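Local coordinates for protein beta-galacturonidase (Eisenbergiella tayi, PDB 6NCW) that hydrolyses beta-galacturonides as a family 2 glycoside hydrolase, and is probably related in activity to beta-glucuronidases, at residues 62-76 with 135-149. Sequence-based numbering, arbitrary orientation.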
loop_
_atom_site.group_PDB
_atom_site.type_symbol
_atom_site.label_atom_id
_atom_site.label_comp_id
_atom_site.label_asym_id
_atom_site.label_seq_id
_atom_site.Cartn_x
_atom_site.Cartn_y
_atom_site.Cartn_z
ATOM N N PHE A 62 -3.624 -43.892 15.475
ATOM C CA PHE A 62 -3.717 -43.760 16.919
ATOM C C PHE A 62 -3.703 -45.153 17.524
ATOM O O PHE A 62 -3.900 -46.152 16.830
ATOM C CB PHE A 62 -4.963 -42.970 17.359
ATOM C CG PHE A 62 -6.269 -43.654 17.075
ATOM C CD1 PHE A 62 -6.934 -44.360 18.080
ATOM C CD2 PHE A 62 -6.860 -43.565 15.826
ATOM C CE1 PHE A 62 -8.154 -44.989 17.829
ATOM C CE2 PHE A 62 -8.085 -44.192 15.567
ATOM C CZ PHE A 62 -8.728 -44.904 16.569
ATOM N N GLU A 63 -3.463 -45.200 18.828
ATOM C CA GLU A 63 -3.350 -46.442 19.578
ATOM C C GLU A 63 -4.416 -46.460 20.659
ATOM O O GLU A 63 -4.512 -45.518 21.453
ATOM C CB GLU A 63 -1.959 -46.570 20.194
ATOM C CG GLU A 63 -1.705 -47.881 20.907
ATOM C CD GLU A 63 -0.223 -48.119 21.147
ATOM O OE1 GLU A 63 0.589 -47.230 20.790
ATOM O OE2 GLU A 63 0.130 -49.193 21.683
ATOM N N ALA A 64 -5.225 -47.515 20.681
ATOM C CA ALA A 64 -6.345 -47.563 21.611
ATOM C C ALA A 64 -6.912 -48.971 21.656
ATOM O O ALA A 64 -6.699 -49.773 20.741
ATOM C CB ALA A 64 -7.446 -46.576 21.215
ATOM N N LYS A 65 -7.687 -49.231 22.715
ATOM C CA LYS A 65 -8.316 -50.519 22.982
ATOM C C LYS A 65 -9.667 -50.294 23.652
ATOM O O LYS A 65 -9.862 -49.323 24.393
ATOM C CB LYS A 65 -7.447 -51.392 23.904
ATOM C CG LYS A 65 -7.230 -50.749 25.295
ATOM C CD LYS A 65 -6.931 -51.758 26.399
ATOM C CE LYS A 65 -5.440 -51.827 26.709
ATOM N NZ LYS A 65 -4.862 -50.490 27.053
ATOM N N GLY A 66 -10.589 -51.217 23.417
ATOM C CA GLY A 66 -11.830 -51.180 24.161
ATOM C C GLY A 66 -12.806 -50.162 23.599
ATOM O O GLY A 66 -12.849 -49.900 22.401
ATOM N N ASN A 67 -13.618 -49.603 24.488
ATOM C CA ASN A 67 -14.580 -48.582 24.100
ATOM C C ASN A 67 -13.882 -47.228 23.993
ATOM O O ASN A 67 -13.234 -46.778 24.947
ATOM C CB ASN A 67 -15.717 -48.497 25.119
ATOM C CG ASN A 67 -16.620 -49.714 25.107
ATOM O OD1 ASN A 67 -16.676 -50.467 24.133
ATOM N ND2 ASN A 67 -17.346 -49.902 26.198
ATOM N N ILE A 68 -14.030 -46.573 22.840
ATOM C CA ILE A 68 -13.385 -45.290 22.599
ATOM C C ILE A 68 -14.409 -44.250 22.157
ATOM O O ILE A 68 -15.482 -44.564 21.632
ATOM C CB ILE A 68 -12.263 -45.383 21.548
ATOM C CG1 ILE A 68 -12.847 -45.635 20.159
ATOM C CG2 ILE A 68 -11.247 -46.452 21.941
ATOM C CD1 ILE A 68 -11.835 -45.484 19.022
ATOM N N ARG A 69 -14.041 -42.990 22.366
ATOM C CA ARG A 69 -14.799 -41.844 21.888
ATOM C C ARG A 69 -13.826 -40.918 21.182
ATOM O O ARG A 69 -12.802 -40.533 21.758
ATOM C CB ARG A 69 -15.494 -41.130 23.050
ATOM C CG ARG A 69 -16.324 -39.921 22.673
ATOM C CD ARG A 69 -16.877 -39.273 23.944
ATOM N NE ARG A 69 -17.595 -38.042 23.656
ATOM C CZ ARG A 69 -17.189 -36.829 24.013
ATOM N NH1 ARG A 69 -16.058 -36.670 24.694
ATOM N NH2 ARG A 69 -17.925 -35.769 23.685
ATOM N N LEU A 70 -14.120 -40.593 19.933
ATOM C CA LEU A 70 -13.403 -39.551 19.206
ATOM C C LEU A 70 -14.266 -38.297 19.204
ATOM O O LEU A 70 -15.370 -38.311 18.650
ATOM C CB LEU A 70 -13.097 -39.987 17.778
ATOM C CG LEU A 70 -12.173 -41.192 17.650
ATOM C CD1 LEU A 70 -12.525 -41.977 16.396
ATOM C CD2 LEU A 70 -10.738 -40.721 17.598
ATOM N N GLU A 71 -13.781 -37.225 19.834
ATOM C CA GLU A 71 -14.476 -35.945 19.798
ATOM C C GLU A 71 -13.829 -35.017 18.773
ATOM O O GLU A 71 -12.613 -34.784 18.808
ATOM C CB GLU A 71 -14.509 -35.255 21.159
ATOM C CG GLU A 71 -15.337 -33.945 21.068
ATOM C CD GLU A 71 -15.429 -33.176 22.365
ATOM O OE1 GLU A 71 -14.655 -33.469 23.303
ATOM O OE2 GLU A 71 -16.283 -32.257 22.432
ATOM N N PHE A 72 -14.647 -34.497 17.870
ATOM C CA PHE A 72 -14.225 -33.514 16.876
ATOM C C PHE A 72 -14.824 -32.159 17.231
ATOM O O PHE A 72 -16.051 -32.017 17.290
ATOM C CB PHE A 72 -14.647 -33.957 15.482
ATOM C CG PHE A 72 -13.984 -35.233 15.047
ATOM C CD1 PHE A 72 -14.517 -36.465 15.413
ATOM C CD2 PHE A 72 -12.811 -35.201 14.303
ATOM C CE1 PHE A 72 -13.890 -37.653 15.027
ATOM C CE2 PHE A 72 -12.178 -36.390 13.920
ATOM C CZ PHE A 72 -12.721 -37.610 14.286
ATOM N N LYS A 73 -13.964 -31.170 17.477
ATOM C CA LYS A 73 -14.467 -29.860 17.877
ATOM C C LYS A 73 -14.935 -29.019 16.691
ATOM O O LYS A 73 -15.759 -28.120 16.877
ATOM C CB LYS A 73 -13.399 -29.094 18.659
ATOM C CG LYS A 73 -13.084 -29.683 20.036
ATOM C CD LYS A 73 -14.264 -29.567 20.990
ATOM C CE LYS A 73 -13.850 -30.026 22.399
ATOM N NZ LYS A 73 -14.969 -29.965 23.377
ATOM N N GLY A 74 -14.426 -29.278 15.492
ATOM C CA GLY A 74 -14.986 -28.681 14.301
ATOM C C GLY A 74 -14.342 -29.203 13.035
ATOM O O GLY A 74 -13.118 -29.212 12.919
ATOM N N VAL A 75 -15.152 -29.640 12.076
ATOM C CA VAL A 75 -14.682 -30.012 10.747
ATOM C C VAL A 75 -15.461 -29.170 9.742
ATOM O O VAL A 75 -16.701 -29.215 9.723
ATOM C CB VAL A 75 -14.866 -31.514 10.463
ATOM C CG1 VAL A 75 -14.356 -31.856 9.065
ATOM C CG2 VAL A 75 -14.171 -32.393 11.533
ATOM N N SER A 76 -14.741 -28.419 8.893
ATOM C CA SER A 76 -15.365 -27.498 7.943
ATOM C C SER A 76 -15.560 -28.161 6.582
ATOM O O SER A 76 -14.586 -28.600 5.968
ATOM C CB SER A 76 -14.509 -26.239 7.772
ATOM O OG SER A 76 -14.440 -25.478 8.960
ATOM N N TYR A 135 -14.631 -22.464 4.920
ATOM C CA TYR A 135 -13.331 -23.081 4.715
ATOM C C TYR A 135 -13.480 -24.603 4.621
ATOM O O TYR A 135 -14.557 -25.157 4.792
ATOM C CB TYR A 135 -12.361 -22.681 5.835
ATOM C CG TYR A 135 -11.958 -21.198 5.814
ATOM C CD1 TYR A 135 -12.648 -20.238 6.566
ATOM C CD2 TYR A 135 -10.905 -20.760 5.012
ATOM C CE1 TYR A 135 -12.270 -18.866 6.518
ATOM C CE2 TYR A 135 -10.519 -19.427 4.971
ATOM C CZ TYR A 135 -11.208 -18.484 5.714
ATOM O OH TYR A 135 -10.803 -17.165 5.628
ATOM N N GLY A 136 -12.390 -25.276 4.301
ATOM C CA GLY A 136 -12.342 -26.733 4.327
ATOM C C GLY A 136 -11.255 -27.180 5.282
ATOM O O GLY A 136 -10.168 -26.600 5.307
ATOM N N GLY A 137 -11.558 -28.206 6.072
ATOM C CA GLY A 137 -10.524 -28.811 6.882
ATOM C C GLY A 137 -10.949 -29.142 8.292
ATOM O O GLY A 137 -12.102 -28.926 8.682
ATOM N N ILE A 138 -10.016 -29.692 9.061
ATOM C CA ILE A 138 -10.240 -29.981 10.474
ATOM C C ILE A 138 -9.814 -28.715 11.204
ATOM O O ILE A 138 -8.659 -28.568 11.619
ATOM C CB ILE A 138 -9.465 -31.213 10.943
ATOM C CG1 ILE A 138 -9.693 -32.396 9.980
ATOM C CG2 ILE A 138 -9.861 -31.567 12.361
ATOM C CD1 ILE A 138 -9.071 -33.716 10.465
ATOM N N SER A 139 -10.767 -27.799 11.379
ATOM C CA SER A 139 -10.485 -26.432 11.794
ATOM C C SER A 139 -10.444 -26.230 13.310
ATOM O O SER A 139 -10.021 -25.150 13.757
ATOM C CB SER A 139 -11.524 -25.488 11.167
ATOM O OG SER A 139 -12.825 -26.059 11.204
ATOM N N ARG A 140 -10.898 -27.206 14.104
ATOM C CA ARG A 140 -10.731 -27.205 15.560
ATOM C C ARG A 140 -10.244 -28.595 15.981
ATOM O O ARG A 140 -10.081 -29.489 15.151
ATOM C CB ARG A 140 -12.030 -26.798 16.281
ATOM C CG ARG A 140 -12.543 -25.412 15.902
ATOM C CD ARG A 140 -13.847 -25.078 16.594
ATOM N NE ARG A 140 -14.442 -23.872 16.018
ATOM C CZ ARG A 140 -15.714 -23.514 16.167
ATOM N NH1 ARG A 140 -16.540 -24.268 16.887
ATOM N NH2 ARG A 140 -16.166 -22.405 15.582
ATOM N N GLY A 141 -9.981 -28.776 17.270
ATOM C CA GLY A 141 -9.192 -29.909 17.727
ATOM C C GLY A 141 -9.906 -31.249 17.643
ATOM O O GLY A 141 -11.093 -31.349 17.322
ATOM N N VAL A 142 -9.137 -32.307 17.939
ATOM C CA VAL A 142 -9.601 -33.694 17.905
ATOM C C VAL A 142 -9.065 -34.412 19.138
ATOM O O VAL A 142 -7.880 -34.285 19.473
ATOM C CB VAL A 142 -9.153 -34.433 16.628
ATOM C CG1 VAL A 142 -9.598 -35.885 16.663
ATOM C CG2 VAL A 142 -9.689 -33.750 15.377
ATOM N N VAL A 143 -9.934 -35.163 19.815
ATOM C CA VAL A 143 -9.604 -35.784 21.096
ATOM C C VAL A 143 -9.979 -37.260 21.050
ATOM O O VAL A 143 -11.108 -37.605 20.682
ATOM C CB VAL A 143 -10.323 -35.103 22.277
ATOM C CG1 VAL A 143 -9.974 -35.824 23.583
ATOM C CG2 VAL A 143 -9.913 -33.653 22.379
ATOM N N LEU A 144 -9.034 -38.125 21.433
ATOM C CA LEU A 144 -9.278 -39.555 21.609
ATOM C C LEU A 144 -9.437 -39.859 23.095
ATOM O O LEU A 144 -8.570 -39.508 23.896
ATOM C CB LEU A 144 -8.134 -40.395 21.040
ATOM C CG LEU A 144 -8.175 -41.895 21.429
ATOM C CD1 LEU A 144 -9.310 -42.633 20.732
ATOM C CD2 LEU A 144 -6.825 -42.594 21.157
ATOM N N GLU A 145 -10.542 -40.504 23.451
ATOM C CA GLU A 145 -10.848 -40.875 24.823
ATOM C C GLU A 145 -11.072 -42.378 24.888
ATOM O O GLU A 145 -11.777 -42.944 24.047
ATOM C CB GLU A 145 -12.090 -40.150 25.332
ATOM C CG GLU A 145 -11.979 -38.636 25.328
ATOM C CD GLU A 145 -13.286 -37.983 25.711
ATOM O OE1 GLU A 145 -14.301 -38.705 25.701
ATOM O OE2 GLU A 145 -13.309 -36.766 26.014
ATOM N N GLU A 146 -10.467 -43.017 25.880
ATOM C CA GLU A 146 -10.656 -44.437 26.131
ATOM C C GLU A 146 -11.632 -44.576 27.289
ATOM O O GLU A 146 -11.392 -44.039 28.374
ATOM C CB GLU A 146 -9.319 -45.129 26.406
ATOM C CG GLU A 146 -8.614 -45.492 25.095
ATOM C CD GLU A 146 -7.267 -46.176 25.253
ATOM O OE1 GLU A 146 -7.233 -47.382 25.598
ATOM O OE2 GLU A 146 -6.238 -45.504 24.997
ATOM N N LEU A 147 -12.751 -45.244 27.037
ATOM C CA LEU A 147 -13.854 -45.309 27.984
ATOM C C LEU A 147 -13.933 -46.688 28.631
ATOM O O LEU A 147 -13.289 -47.656 28.204
ATOM C CB LEU A 147 -15.176 -44.995 27.287
ATOM C CG LEU A 147 -15.227 -43.663 26.526
ATOM C CD1 LEU A 147 -16.537 -43.560 25.791
ATOM C CD2 LEU A 147 -15.067 -42.510 27.500
ATOM N N GLY A 148 -14.750 -46.759 29.670
ATOM C CA GLY A 148 -15.135 -47.994 30.295
ATOM C C GLY A 148 -16.519 -48.420 29.865
ATOM O O GLY A 148 -16.890 -48.311 28.688
ATOM N N GLU A 149 -17.294 -48.912 30.836
ATOM C CA GLU A 149 -18.654 -49.358 30.570
ATOM C C GLU A 149 -19.645 -48.209 30.464
ATOM O O GLU A 149 -20.685 -48.371 29.816
ATOM C CB GLU A 149 -19.109 -50.335 31.662
ATOM C CG GLU A 149 -18.390 -51.673 31.612
ATOM C CD GLU A 149 -18.683 -52.432 30.324
ATOM O OE1 GLU A 149 -19.661 -53.214 30.310
ATOM O OE2 GLU A 149 -17.947 -52.235 29.324
HETATM O O HOH W 1 -11.024 -48.454 26.545
HETATM O O HOH W 2 -13.640 -50.477 27.306
HETATM O O HOH W 3 -15.798 -26.520 18.959
HETATM O O HOH W 4 -12.474 -31.395 14.721
HETATM O O HOH W 5 -15.450 -22.786 7.714
#
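Strands 68-72 and 142-147 run antiparallel as the middle pair of a four-stranded sheet, where Arg69 faces Glu145, Leu70 faces Leu144 and Phe72 faces Val142. Backbone bonds come in pairs: Arg69 N reaches Glu145 O at 2.8 Å and Glu145 N returns to Arg69 O, a ring repeated by Glu71 and Val143. Arg69 and Glu71 lie partly exposed, while the buried Glu145 carboxylate is matched by arginine. With CG anti to the backbone N (chi1 -180°), the straight Arg69 chain lies beside Glu145, and Arg69 NH1 makes a salt bridge to Glu145 OE1 at 2.9 Å, in the guanidinium plane but above the carboxylate plane. Lys73 NZ to Glu71 OE2 (2.8 Å) extends this salt-bridge network, which Arg11, Asp99 and Glu317 join through Glu145, Arg69 and Lys73. On the other face, buried Leu70, Phe72, Val142 and Leu144 look into the core of the N-terminal beta-sandwich of this family 2 enzyme. Leu144 CD2 touches CD1 of Phe62, a residue of the facing sheet (3.5 Å), and Leu144 CD1 packs on Leu70 CD2; Phe72 CD2 lies 3.6 Å from Val142 CG2. Beyond a loop, one residue out of step, a separate bridge joins Ser76 N to Gly137 O (2.7 Å), where glycine tolerates the positive phi; Ser76 OG shares a hydrogen bond with Ser139 OG (2.8 Å).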